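Side-chain contacts in beta-galactosidase (Marinomonas sp. ef1, PDB 6Y2K), which hydrolyses terminal beta-D-galactose residues from beta-galactosides, as a cold-active, hexameric glycoside hydrolase of family GH42: residues P9-K14 with A357-E362; V18-H23 with F352-A357; E194-T199 with L209-C214; A203-R208 with D425-S430. One frame throughout, in Å; residues are numbered along the deposited sequence.

Contact 1 (P9-K14 with A357-E362); sequences PEHWPK and APFGQE
His11, ending a short 3-10 turn, meets the edge of the Phe359 ring with its face, the planes 73° and the centroids 5.4 Å apart. CE1 of Phe359 sits over the middle of the imidazole, 4.2 Å above its plane, and CZ of Phe359 lies 3.8 Å from CB of His11. An imidazole suits this place: its face receives a C-H edge while ND1, on its rim, is hydrogen-bonded to Arg353. Val181 and Gly179 of a second subunit pack on His11 and Phe359 respectively. Next comes Trp12, its CG anti to the carbonyl carbon (chi1 -49°), which carries the indole toward segment 357-362. The long flat indole spans to the rigid ring of Pro358: CH2 of Trp12 lies 3.8 Å from CD of Pro358 and 4.0 Å from CA of Ala357, and Arg355 adds a cation-pi contact. Both segments lie in loops that follow TIM-barrel strands, the first between strand 2-6 and helix 17-27, the second between strand 348-352 and helix 377-395.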
loop_
_atom_site.group_PDB
_atom_site.type_symbol
_atom_site.label_atom_id
_atom_site.label_comp_id
_atom_site.label_asym_id
_atom_site.label_seq_id
_atom_site.Cartn_x
_atom_site.Cartn_y
_atom_site.Cartn_z
ATOM N N PRO A 9 -30.516 -28.897 35.664
ATOM C CA PRO A 9 -31.924 -29.155 36.013
ATOM C C PRO A 9 -32.509 -28.083 36.945
ATOM O O PRO A 9 -33.686 -27.734 36.813
ATOM C CB PRO A 9 -31.879 -30.522 36.695
ATOM C CG PRO A 9 -30.482 -30.683 37.154
ATOM C CD PRO A 9 -29.628 -29.956 36.161
ATOM N N GLU A 10 -31.673 -27.532 37.828
ATOM C CA GLU A 10 -32.077 -26.422 38.695
ATOM C C GLU A 10 -32.459 -25.111 37.969
ATOM O O GLU A 10 -33.035 -24.205 38.593
ATOM C CB GLU A 10 -31.015 -26.165 39.794
ATOM C CG GLU A 10 -29.762 -25.392 39.378
ATOM C CD GLU A 10 -28.631 -26.236 38.814
ATOM O OE1 GLU A 10 -28.863 -27.355 38.271
ATOM O OE2 GLU A 10 -27.482 -25.745 38.903
ATOM N N HIS A 11 -32.135 -24.987 36.680
ATOM C CA HIS A 11 -32.575 -23.834 35.879
ATOM C C HIS A 11 -33.932 -24.001 35.200
ATOM O O HIS A 11 -34.436 -23.034 34.617
ATOM C CB HIS A 11 -31.529 -23.498 34.818
ATOM C CG HIS A 11 -30.208 -23.081 35.385
ATOM N ND1 HIS A 11 -29.113 -22.824 34.595
ATOM C CD2 HIS A 11 -29.805 -22.889 36.662
ATOM C CE1 HIS A 11 -28.085 -22.505 35.362
ATOM N NE2 HIS A 11 -28.482 -22.529 36.622
ATOM N N TRP A 12 -34.508 -25.205 35.250
ATOM C CA TRP A 12 -35.716 -25.540 34.473
ATOM C C TRP A 12 -36.800 -26.136 35.379
ATOM O O TRP A 12 -36.477 -26.820 36.347
ATOM C CB TRP A 12 -35.392 -26.528 33.328
ATOM C CG TRP A 12 -34.202 -26.097 32.505
ATOM C CD1 TRP A 12 -32.978 -26.693 32.470
ATOM C CD2 TRP A 12 -34.115 -24.949 31.657
ATOM N NE1 TRP A 12 -32.130 -25.995 31.642
ATOM C CE2 TRP A 12 -32.799 -24.910 31.139
ATOM C CE3 TRP A 12 -35.019 -23.945 31.281
ATOM C CZ2 TRP A 12 -32.367 -23.913 30.254
ATOM C CZ3 TRP A 12 -34.584 -22.941 30.398
ATOM C CH2 TRP A 12 -33.272 -22.946 29.888
ATOM N N PRO A 13 -38.083 -25.895 35.058
ATOM C CA PRO A 13 -39.124 -26.548 35.863
ATOM C C PRO A 13 -39.034 -28.078 35.793
ATOM O O PRO A 13 -38.621 -28.626 34.773
ATOM C CB PRO A 13 -40.444 -26.034 35.265
ATOM C CG PRO A 13 -40.097 -25.381 33.969
ATOM C CD PRO A 13 -38.631 -25.052 33.981
ATOM N N LYS A 14 -39.404 -28.741 36.890
ATOM C CA LYS A 14 -39.360 -30.211 36.988
ATOM C C LYS A 14 -40.177 -30.910 35.903
ATOM O O LYS A 14 -39.860 -32.036 35.530
ATOM C CB LYS A 14 -39.850 -30.680 38.362
ATOM C CG LYS A 14 -38.919 -30.307 39.502
ATOM C CD LYS A 14 -39.297 -31.013 40.797
ATOM C CE LYS A 14 -38.394 -30.577 41.946
ATOM N NZ LYS A 14 -38.675 -31.346 43.191
ATOM N N ALA A 357 -29.635 -20.736 28.426
ATOM C CA ALA A 357 -30.397 -20.138 29.532
ATOM C C ALA A 357 -30.909 -18.755 29.130
ATOM O O ALA A 357 -30.196 -18.023 28.458
ATOM C CB ALA A 357 -29.530 -20.043 30.775
ATOM N N PRO A 358 -32.143 -18.388 29.536
ATOM C CA PRO A 358 -32.659 -17.062 29.179
ATOM C C PRO A 358 -32.260 -15.942 30.158
ATOM O O PRO A 358 -32.610 -14.779 29.918
ATOM C CB PRO A 358 -34.172 -17.277 29.198
ATOM C CG PRO A 358 -34.365 -18.253 30.296
ATOM C CD PRO A 358 -33.173 -19.188 30.228
ATOM N N PHE A 359 -31.533 -16.282 31.224
ATOM C CA PHE A 359 -31.132 -15.330 32.270
ATOM C C PHE A 359 -29.631 -15.424 32.558
ATOM O O PHE A 359 -28.972 -16.392 32.169
ATOM C CB PHE A 359 -31.925 -15.573 33.577
ATOM C CG PHE A 359 -31.951 -17.014 34.013
ATOM C CD1 PHE A 359 -30.857 -17.590 34.650
ATOM C CD2 PHE A 359 -33.062 -17.811 33.739
ATOM C CE1 PHE A 359 -30.872 -18.921 35.023
ATOM C CE2 PHE A 359 -33.086 -19.141 34.122
ATOM C CZ PHE A 359 -31.984 -19.696 34.761
ATOM N N GLY A 360 -29.118 -14.411 33.256
ATOM C CA GLY A 360 -27.733 -14.398 33.743
ATOM C C GLY A 360 -26.690 -13.989 32.718
ATOM O O GLY A 360 -27.023 -13.639 31.569
ATOM N N GLN A 361 -25.423 -14.054 33.142
ATOM C CA GLN A 361 -24.263 -13.575 32.369
ATOM C C GLN A 361 -24.116 -14.255 30.998
ATOM O O GLN A 361 -23.655 -13.639 30.030
ATOM C CB GLN A 361 -22.956 -13.791 33.170
ATOM C CG GLN A 361 -22.707 -12.842 34.338
ATOM C CD GLN A 361 -23.346 -13.258 35.671
ATOM O OE1 GLN A 361 -24.393 -13.920 35.702
ATOM N NE2 GLN A 361 -22.718 -12.853 36.780
ATOM N N GLU A 362 -24.493 -15.531 30.933
ATOM C CA GLU A 362 -24.312 -16.368 29.745
ATOM C C GLU A 362 -25.613 -16.614 28.977
ATOM O O GLU A 362 -25.721 -17.596 28.241
ATOM C CB GLU A 362 -23.654 -17.696 30.155
ATOM C CG GLU A 362 -22.226 -17.512 30.647
ATOM C CD GLU A 362 -21.548 -18.789 31.108
ATOM O OE1 GLU A 362 -20.315 -18.735 31.336
ATOM O OE2 GLU A 362 -22.231 -19.836 31.250
#

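Contact 2 (V18-H23 with F352-A357); sequences VEDAQH and FRWRQA
Trp354 and His23 form the tightly packed, aromatic part of this contact. The indole enters edge-on over one face of the imidazole, a T-shaped pair with planes at 88° and centroids 5.1 Å apart; CH2 of Trp354 comes within 3.6 Å of CG of His23. The ring of His23 swings out opposite its backbone N (chi1 -162°), which carries it to where the Trp354 edge can meet its face, while NE2 is hydrogen-bonded to Glu375. Tryptophan fits because the same flat side chain also carries a donor: NE1 gives a hydrogen bond of 3.0 Å to OD1 of Asp20, with an N-H...O angle of 155°. That donor meets the oxygen from well above the carboxylate plane, and OD1 also has a salt bridge to Arg16. The looser side is bridged by water. One water molecule donates to OD2 of Asp20 (2.8 Å) and accepts from NH1 of Arg355 at 3.0 Å, joining two opposite charges that do not touch directly; OD2 has a further partner in Tyr7. In the TIM barrel, helix 17-27 follows strand 2-6, and Trp354, just beyond strand 348-352, packs against Val5 of that first strand and Met24 and Ile27 of the helix.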
loop_
_atom_site.group_PDB
_atom_site.type_symbol
_atom_site.label_atom_id
_atom_site.label_comp_id
_atom_site.label_asym_id
_atom_site.label_seq_id
_atom_site.Cartn_x
_atom_site.Cartn_y
_atom_site.Cartn_z
ATOM N N VAL A 18 -38.047 -35.147 32.620
ATOM C CA VAL A 18 -38.148 -36.464 31.969
ATOM C C VAL A 18 -37.903 -36.309 30.464
ATOM O O VAL A 18 -37.133 -37.073 29.879
ATOM C CB VAL A 18 -39.502 -37.164 32.224
ATOM C CG1 VAL A 18 -39.610 -38.458 31.419
ATOM C CG2 VAL A 18 -39.679 -37.463 33.708
ATOM N N GLU A 19 -38.566 -35.323 29.861
ATOM C CA GLU A 19 -38.370 -34.989 28.445
ATOM C C GLU A 19 -36.900 -34.682 28.108
ATOM O O GLU A 19 -36.408 -35.144 27.082
ATOM C CB GLU A 19 -39.273 -33.810 28.037
ATOM C CG GLU A 19 -38.999 -33.185 26.661
ATOM C CD GLU A 19 -39.102 -34.171 25.504
ATOM O OE1 GLU A 19 -39.855 -35.164 25.643
ATOM O OE2 GLU A 19 -38.444 -33.955 24.454
ATOM N N ASP A 20 -36.219 -33.905 28.956
ATOM C CA ASP A 20 -34.812 -33.556 28.722
ATOM C C ASP A 20 -33.989 -34.834 28.592
ATOM O O ASP A 20 -33.231 -34.992 27.635
ATOM C CB ASP A 20 -34.219 -32.688 29.852
ATOM C CG ASP A 20 -34.657 -31.216 29.799
ATOM O OD1 ASP A 20 -34.915 -30.664 28.705
ATOM O OD2 ASP A 20 -34.698 -30.593 30.873
ATOM N N ALA A 21 -34.158 -35.743 29.551
ATOM C CA ALA A 21 -33.380 -36.978 29.597
ATOM C C ALA A 21 -33.663 -37.901 28.406
ATOM O O ALA A 21 -32.741 -38.504 27.858
ATOM C CB ALA A 21 -33.624 -37.707 30.913
ATOM N N GLN A 22 -34.930 -37.995 28.005
ATOM C CA GLN A 22 -35.334 -38.795 26.833
ATOM C C GLN A 22 -34.739 -38.220 25.542
ATOM O O GLN A 22 -34.202 -38.955 24.722
ATOM C CB GLN A 22 -36.865 -38.872 26.727
ATOM C CG GLN A 22 -37.503 -39.707 27.830
ATOM C CD GLN A 22 -39.021 -39.626 27.866
ATOM O OE1 GLN A 22 -39.627 -38.610 27.501
ATOM N NE2 GLN A 22 -39.643 -40.703 28.333
ATOM N N HIS A 23 -34.820 -36.902 25.403
ATOM C CA HIS A 23 -34.251 -36.179 24.264
ATOM C C HIS A 23 -32.721 -36.405 24.202
ATOM O O HIS A 23 -32.186 -36.749 23.148
ATOM C CB HIS A 23 -34.613 -34.688 24.373
ATOM C CG HIS A 23 -34.471 -33.913 23.098
ATOM N ND1 HIS A 23 -35.025 -32.662 22.936
ATOM C CD2 HIS A 23 -33.841 -34.198 21.935
ATOM C CE1 HIS A 23 -34.737 -32.209 21.729
ATOM N NE2 HIS A 23 -34.023 -33.123 21.099
ATOM N N PHE A 352 -21.820 -28.074 26.029
ATOM C CA PHE A 352 -22.261 -27.148 27.066
ATOM C C PHE A 352 -22.839 -25.874 26.456
ATOM O O PHE A 352 -22.155 -25.162 25.721
ATOM C CB PHE A 352 -21.104 -26.803 28.005
ATOM C CG PHE A 352 -21.373 -25.620 28.889
ATOM C CD1 PHE A 352 -21.378 -24.336 28.369
ATOM C CD2 PHE A 352 -21.621 -25.791 30.241
ATOM C CE1 PHE A 352 -21.625 -23.246 29.180
ATOM C CE2 PHE A 352 -21.869 -24.704 31.059
ATOM C CZ PHE A 352 -21.871 -23.429 30.527
ATOM N N ARG A 353 -24.100 -25.595 26.767
ATOM C CA ARG A 353 -24.883 -26.459 27.644
ATOM C C ARG A 353 -25.984 -27.176 26.870
ATOM O O ARG A 353 -26.066 -27.072 25.646
ATOM C CB ARG A 353 -25.488 -25.650 28.792
ATOM C CG ARG A 353 -25.719 -24.184 28.465
ATOM C CD ARG A 353 -26.023 -23.379 29.718
ATOM N NE ARG A 353 -27.286 -23.778 30.331
ATOM C CZ ARG A 353 -27.758 -23.271 31.466
ATOM N NH1 ARG A 353 -27.071 -22.342 32.116
ATOM N NH2 ARG A 353 -28.917 -23.693 31.951
ATOM N N TRP A 354 -26.830 -27.905 27.592
ATOM C CA TRP A 354 -27.928 -28.640 26.976
ATOM C C TRP A 354 -28.966 -27.689 26.391
ATOM O O TRP A 354 -29.431 -27.879 25.267
ATOM C CB TRP A 354 -28.584 -29.574 27.995
ATOM C CG TRP A 354 -29.948 -30.041 27.588
ATOM C CD1 TRP A 354 -31.140 -29.671 28.141
ATOM C CD2 TRP A 354 -30.263 -30.965 26.539
ATOM N NE1 TRP A 354 -32.176 -30.308 27.502
ATOM C CE2 TRP A 354 -31.664 -31.108 26.514
ATOM C CE3 TRP A 354 -29.495 -31.686 25.618
ATOM C CZ2 TRP A 354 -32.314 -31.941 25.606
ATOM C CZ3 TRP A 354 -30.142 -32.511 24.717
ATOM C CH2 TRP A 354 -31.538 -32.633 24.718
ATOM N N ARG A 355 -29.327 -26.668 27.160
ATOM C CA ARG A 355 -30.314 -25.683 26.718
ATOM C C ARG A 355 -29.845 -24.287 27.109
ATOM O O ARG A 355 -29.516 -24.047 28.268
ATOM C CB ARG A 355 -31.657 -26.002 27.371
ATOM C CG ARG A 355 -32.819 -25.109 26.965
ATOM C CD ARG A 355 -34.094 -25.578 27.645
ATOM N NE ARG A 355 -35.178 -24.620 27.475
ATOM C CZ ARG A 355 -36.385 -24.727 28.028
ATOM N NH1 ARG A 355 -36.705 -25.768 28.792
ATOM N NH2 ARG A 355 -37.285 -23.773 27.809
ATOM N N GLN A 356 -29.809 -23.378 26.131
ATOM C CA GLN A 356 -29.377 -21.990 26.340
ATOM C C GLN A 356 -30.253 -21.326 27.403
ATOM O O GLN A 356 -31.477 -21.361 27.293
ATOM C CB GLN A 356 -29.463 -21.225 25.017
ATOM C CG GLN A 356 -29.098 -19.746 25.079
ATOM C CD GLN A 356 -29.194 -19.054 23.728
ATOM O OE1 GLN A 356 -29.238 -19.701 22.668
ATOM N NE2 GLN A 356 -29.213 -17.727 23.761
ATOM N N ALA A 357 -29.635 -20.736 28.426
ATOM C CA ALA A 357 -30.397 -20.138 29.532
ATOM C C ALA A 357 -30.909 -18.755 29.130
ATOM O O ALA A 357 -30.196 -18.023 28.458
ATOM C CB ALA A 357 -29.530 -20.043 30.775
HETATM O O HOH W 1 -35.023 -27.933 29.998
#

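Contact 3 (E194-T199 with L209-C214); sequences ELPNLT and LDFQRC
Phe211, on the first turns of helix 205-233, packs its ring against Leu195 and Pro196, in a loop packed back on the helix it leads into, within the TIM-barrel domain. The CH-pi contact comes from proline: CD of Pro196 stands over one face of the phenyl ring, 3.9 Å from its centroid and 14° off the normal. Proline suits the spot because CD, bonded to the electron-withdrawing ring nitrogen, carries slightly polarised hydrogens. Plain apolar contacts complete the pair, CG of Pro196 touching CD2 of Phe211 at 3.6 Å. CG of Phe211 is trans to the residue's own N (chi1 -174°), which carries the ring out toward the loop, and Phe160 meets it edge-to-face. With an alanine here, Pro196 and Leu195 would probably lose the ring they rest on, and the loop would be held less firmly to the helix. The charged interactions belong to the helix itself: Arg213 NH1 forms a salt bridge with Asp210 OD1, the oxygen lying in the guanidinium plane of Arg213, and Asp210 OD1 has a second partner in Lys167. At the other end of the phenyl ring, the branch of Leu195 makes the last apolar touch, its CD2 3.6 Å from CE1 of Phe211.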
loop_
_atom_site.group_PDB
_atom_site.type_symbol
_atom_site.label_atom_id
_atom_site.label_comp_id
_atom_site.label_asym_id
_atom_site.label_seq_id
_atom_site.Cartn_x
_atom_site.Cartn_y
_atom_site.Cartn_z
ATOM N N GLU A 194 7.316 -9.959 51.886
ATOM C CA GLU A 194 6.006 -9.480 51.459
ATOM C C GLU A 194 5.582 -10.180 50.168
ATOM O O GLU A 194 6.346 -10.928 49.559
ATOM C CB GLU A 194 6.044 -7.956 51.236
ATOM C CG GLU A 194 6.427 -7.118 52.453
ATOM C CD GLU A 194 5.383 -7.076 53.566
ATOM O OE1 GLU A 194 4.216 -7.470 53.351
ATOM O OE2 GLU A 194 5.751 -6.630 54.678
ATOM N N LEU A 195 4.344 -9.919 49.754
ATOM C CA LEU A 195 3.864 -10.336 48.439
ATOM C C LEU A 195 4.646 -9.556 47.370
ATOM O O LEU A 195 5.118 -8.445 47.650
ATOM C CB LEU A 195 2.357 -10.063 48.313
ATOM C CG LEU A 195 1.454 -10.819 49.296
ATOM C CD1 LEU A 195 0.049 -10.228 49.304
ATOM C CD2 LEU A 195 1.435 -12.308 48.960
ATOM N N PRO A 196 4.817 -10.139 46.159
ATOM C CA PRO A 196 5.567 -9.472 45.090
ATOM C C PRO A 196 4.814 -8.400 44.279
ATOM O O PRO A 196 5.395 -7.851 43.339
ATOM C CB PRO A 196 5.962 -10.634 44.183
ATOM C CG PRO A 196 4.837 -11.586 44.320
ATOM C CD PRO A 196 4.422 -11.506 45.760
ATOM N N ASN A 197 3.564 -8.093 44.623
ATOM C CA ASN A 197 2.829 -7.022 43.937
ATOM C C ASN A 197 3.054 -5.669 44.619
ATOM O O ASN A 197 3.566 -5.599 45.737
ATOM C CB ASN A 197 1.330 -7.336 43.863
ATOM C CG ASN A 197 0.657 -7.306 45.220
ATOM O OD1 ASN A 197 1.232 -7.763 46.215
ATOM N ND2 ASN A 197 -0.564 -6.761 45.271
ATOM N N LEU A 198 2.674 -4.595 43.928
ATOM C CA LEU A 198 2.744 -3.232 44.476
ATOM C C LEU A 198 4.143 -2.819 44.986
ATOM O O LEU A 198 4.272 -2.034 45.924
ATOM C CB LEU A 198 1.678 -3.037 45.568
ATOM C CG LEU A 198 0.227 -3.181 45.091
ATOM C CD1 LEU A 198 -0.721 -3.086 46.273
ATOM C CD2 LEU A 198 -0.111 -2.126 44.048
ATOM N N THR A 199 5.180 -3.348 44.354
ATOM C CA THR A 199 6.545 -2.917 44.610
ATOM C C THR A 199 6.808 -1.668 43.771
ATOM O O THR A 199 6.084 -1.400 42.813
ATOM C CB THR A 199 7.549 -4.023 44.238
ATOM O OG1 THR A 199 7.297 -4.474 42.906
ATOM C CG2 THR A 199 7.420 -5.204 45.178
ATOM N N LEU A 209 8.840 -16.260 41.098
ATOM C CA LEU A 209 8.738 -17.673 40.718
ATOM C C LEU A 209 8.292 -18.573 41.885
ATOM O O LEU A 209 7.378 -19.405 41.727
ATOM C CB LEU A 209 10.058 -18.174 40.113
ATOM C CG LEU A 209 10.062 -19.610 39.587
ATOM C CD1 LEU A 209 8.945 -19.852 38.582
ATOM C CD2 LEU A 209 11.403 -19.943 38.959
ATOM N N ASP A 210 8.932 -18.412 43.041
ATOM C CA ASP A 210 8.501 -19.112 44.266
ATOM C C ASP A 210 7.056 -18.759 44.652
ATOM O O ASP A 210 6.305 -19.642 45.100
ATOM C CB ASP A 210 9.447 -18.827 45.443
ATOM C CG ASP A 210 10.669 -19.742 45.471
ATOM O OD1 ASP A 210 10.752 -20.727 44.703
ATOM O OD2 ASP A 210 11.557 -19.480 46.306
ATOM N N PHE A 211 6.652 -17.502 44.447
ATOM C CA PHE A 211 5.261 -17.121 44.691
ATOM C C PHE A 211 4.291 -17.884 43.775
ATOM O O PHE A 211 3.263 -18.396 44.247
ATOM C CB PHE A 211 5.050 -15.604 44.580
ATOM C CG PHE A 211 3.670 -15.169 44.966
ATOM C CD1 PHE A 211 3.217 -15.359 46.263
ATOM C CD2 PHE A 211 2.812 -14.598 44.034
ATOM C CE1 PHE A 211 1.937 -14.980 46.631
ATOM C CE2 PHE A 211 1.532 -14.203 44.400
ATOM C CZ PHE A 211 1.095 -14.405 45.697
ATOM N N GLN A 212 4.623 -17.978 42.482
ATOM C CA GLN A 212 3.802 -18.731 41.528
ATOM C C GLN A 212 3.708 -20.194 41.925
ATOM O O GLN A 212 2.632 -20.781 41.887
ATOM C CB GLN A 212 4.360 -18.633 40.103
ATOM C CG GLN A 212 3.396 -19.094 39.014
ATOM C CD GLN A 212 2.475 -17.994 38.503
ATOM O OE1 GLN A 212 2.853 -16.829 38.456
ATOM N NE2 GLN A 212 1.268 -18.367 38.097
ATOM N N ARG A 213 4.850 -20.769 42.291
ATOM C CA ARG A 213 4.919 -22.161 42.719
ATOM C C ARG A 213 4.048 -22.400 43.944
ATOM O O ARG A 213 3.311 -23.396 44.003
ATOM C CB ARG A 213 6.365 -22.560 43.016
ATOM C CG ARG A 213 7.242 -22.664 41.777
ATOM C CD ARG A 213 8.707 -22.483 42.137
ATOM N NE ARG A 213 9.627 -22.923 41.087
ATOM C CZ ARG A 213 10.953 -22.757 41.124
ATOM N NH1 ARG A 213 11.538 -22.147 42.151
ATOM N NH2 ARG A 213 11.710 -23.203 40.119
ATOM N N CYS A 214 4.120 -21.481 44.909
ATOM C CA CYS A 214 3.326 -21.598 46.135
ATOM C C CYS A 214 1.827 -21.533 45.836
ATOM O O CYS A 214 1.071 -22.396 46.282
ATOM C CB CYS A 214 3.727 -20.518 47.148
ATOM S SG CYS A 214 2.721 -20.520 48.647
#

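Contact 4 (A203-R208 with D425-S430); sequences ANPSHR and DIQPQS
Ile426 slides its side chain past that of Arg208 in the opposite direction, its CG2 lying over one face of the guanidinium, 3.5 Å above the plane and off toward the rim. The pair joins the start of helix 205-233 of the TIM barrel to the C-terminal end of helix 418-426 in the trimerisation domain. A branched isoleucine suits the place: CG2 lies between the guanidinium and CB of Pro205 (3.8 Å), while CD1 reaches the base of the Arg208 chain, 3.8 Å from its CB. The arginine bends at chi3 (64°), bringing NH2 within 3.0 Å of Ile426 O for a weak hydrogen bond. A water accepts from NH1 of Arg208 at 2.9 Å and donates to Asp425 O at 2.8 Å. A methionine in place of Arg208 would probably leave the Ile426 carbonyl, and this water, without their guanidinium donors. Pro205 follows the N-cap Asn204, whose OD1 accepts from Ser206 N; having no N-H to offer, proline fits the first turn, where that N-H would have no acceptor within the helix. Gln427 NE2 is hydrogen-bonded to Glu202 and to Gln361 of a neighbouring subunit, and CG of Pro205 touches it at 4.0 Å.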
loop_
_atom_site.group_PDB
_atom_site.type_symbol
_atom_site.label_atom_id
_atom_site.label_comp_id
_atom_site.label_asym_id
_atom_site.label_seq_id
_atom_site.Cartn_x
_atom_site.Cartn_y
_atom_site.Cartn_z
ATOM N N ALA A 203 10.051 -6.801 40.926
ATOM C CA ALA A 203 10.416 -7.663 42.057
ATOM C C ALA A 203 11.433 -8.715 41.603
ATOM O O ALA A 203 11.594 -8.964 40.407
ATOM C CB ALA A 203 9.176 -8.342 42.643
ATOM N N ASN A 204 12.119 -9.326 42.561
ATOM C CA ASN A 204 13.135 -10.339 42.259
ATOM C C ASN A 204 12.446 -11.474 41.493
ATOM O O ASN A 204 11.405 -11.952 41.941
ATOM C CB ASN A 204 13.748 -10.867 43.565
ATOM C CG ASN A 204 14.956 -11.776 43.351
ATOM O OD1 ASN A 204 15.167 -12.326 42.266
ATOM N ND2 ASN A 204 15.747 -11.954 44.411
ATOM N N PRO A 205 13.001 -11.893 40.332
ATOM C CA PRO A 205 12.369 -13.030 39.654
ATOM C C PRO A 205 12.284 -14.322 40.492
ATOM O O PRO A 205 11.363 -15.115 40.274
ATOM C CB PRO A 205 13.236 -13.228 38.398
ATOM C CG PRO A 205 14.516 -12.497 38.679
ATOM C CD PRO A 205 14.100 -11.330 39.522
ATOM N N SER A 206 13.225 -14.523 41.426
ATOM C CA SER A 206 13.187 -15.667 42.353
ATOM C C SER A 206 11.976 -15.603 43.275
ATOM O O SER A 206 11.338 -16.614 43.551
ATOM C CB SER A 206 14.455 -15.721 43.216
ATOM O OG SER A 206 15.626 -15.749 42.418
ATOM N N HIS A 207 11.696 -14.395 43.749
ATOM C CA HIS A 207 10.538 -14.074 44.581
ATOM C C HIS A 207 9.241 -14.369 43.825
ATOM O O HIS A 207 8.340 -15.033 44.349
ATOM C CB HIS A 207 10.654 -12.590 44.977
ATOM C CG HIS A 207 9.589 -12.092 45.905
ATOM N ND1 HIS A 207 9.502 -10.762 46.260
ATOM C CD2 HIS A 207 8.576 -12.721 46.548
ATOM C CE1 HIS A 207 8.483 -10.597 47.084
ATOM N NE2 HIS A 207 7.904 -11.768 47.274
ATOM N N ARG A 208 9.162 -13.894 42.586
ATOM C CA ARG A 208 7.960 -14.084 41.779
ATOM C C ARG A 208 7.751 -15.545 41.392
ATOM O O ARG A 208 6.605 -16.012 41.362
ATOM C CB ARG A 208 8.004 -13.206 40.530
ATOM C CG ARG A 208 7.951 -11.710 40.833
ATOM C CD ARG A 208 8.199 -10.867 39.591
ATOM N NE ARG A 208 7.159 -11.067 38.586
ATOM C CZ ARG A 208 7.262 -10.782 37.289
ATOM N NH1 ARG A 208 6.220 -11.028 36.492
ATOM N NH2 ARG A 208 8.388 -10.306 36.762
ATOM N N ASP A 425 7.830 -16.456 31.456
ATOM C CA ASP A 425 6.852 -15.355 31.524
ATOM C C ASP A 425 7.292 -14.250 32.495
ATOM O O ASP A 425 6.932 -13.086 32.316
ATOM C CB ASP A 425 5.471 -15.863 31.972
ATOM C CG ASP A 425 4.716 -16.611 30.882
ATOM O OD1 ASP A 425 5.132 -16.608 29.693
ATOM O OD2 ASP A 425 3.668 -17.195 31.241
ATOM N N ILE A 426 8.030 -14.628 33.536
ATOM C CA ILE A 426 8.485 -13.676 34.561
ATOM C C ILE A 426 9.504 -12.694 33.965
ATOM O O ILE A 426 9.419 -11.486 34.220
ATOM C CB ILE A 426 8.973 -14.416 35.845
ATOM C CG1 ILE A 426 7.754 -14.820 36.692
ATOM C CG2 ILE A 426 9.915 -13.560 36.686
ATOM C CD1 ILE A 426 8.033 -15.875 37.757
ATOM N N GLN A 427 10.450 -13.212 33.178
ATOM C CA GLN A 427 11.379 -12.366 32.401
ATOM C C GLN A 427 11.475 -12.896 30.968
ATOM O O GLN A 427 12.345 -13.724 30.659
ATOM C CB GLN A 427 12.773 -12.300 33.041
ATOM C CG GLN A 427 12.814 -11.538 34.359
ATOM C CD GLN A 427 14.223 -11.131 34.777
ATOM O OE1 GLN A 427 15.212 -11.770 34.389
ATOM N NE2 GLN A 427 14.323 -10.059 35.570
ATOM N N PRO A 428 10.563 -12.438 30.090
ATOM C CA PRO A 428 10.633 -12.867 28.692
ATOM C C PRO A 428 11.855 -12.318 27.971
ATOM O O PRO A 428 12.323 -12.955 27.020
ATOM C CB PRO A 428 9.323 -12.332 28.091
ATOM C CG PRO A 428 8.974 -11.164 28.934
ATOM C CD PRO A 428 9.428 -11.525 30.326
ATOM N N GLN A 429 12.336 -11.145 28.404
ATOM C CA GLN A 429 13.605 -10.540 27.971
ATOM C C GLN A 429 13.546 -9.921 26.556
ATOM O O GLN A 429 14.193 -8.888 26.317
ATOM C CB GLN A 429 14.791 -11.499 28.189
ATOM C CG GLN A 429 16.162 -10.999 27.745
ATOM C CD GLN A 429 16.646 -9.753 28.469
ATOM O OE1 GLN A 429 16.192 -9.426 29.571
ATOM N NE2 GLN A 429 17.614 -9.063 27.859
ATOM N N SER A 430 12.798 -10.539 25.637
ATOM C CA SER A 430 12.159 -9.818 24.536
ATOM C C SER A 430 10.656 -9.896 24.763
ATOM O O SER A 430 10.131 -10.998 24.974
ATOM C CB SER A 430 12.479 -10.439 23.177
ATOM O OG SER A 430 11.653 -9.866 22.175
HETATM O O HOH W 2 6.417 -10.668 33.658
#

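The four contacts fall into two pairs, each with centres about 11 Å apart. Contacts 1 and 2 share Ala357 and the loop after strand 348-352; contacts 3 and 4 share helix 205-233, and His207 of contact 4 bonds to the backbone of Glu194 in contact 3. Contacts 2 and 4 are the more buried, and each combines packing with one direct hydrogen bond, weak in contact 4, and a bridging water. Contacts 1 and 3, partly buried, rely across their segments on rings and apolar groups alone. Contacts 1 to 3 stay within the barrel domain, whereas contact 4 crosses to the trimerisation domain. In the hexamer, contacts 1 and 2 touch a second subunit, contacts 3 and 4 a third.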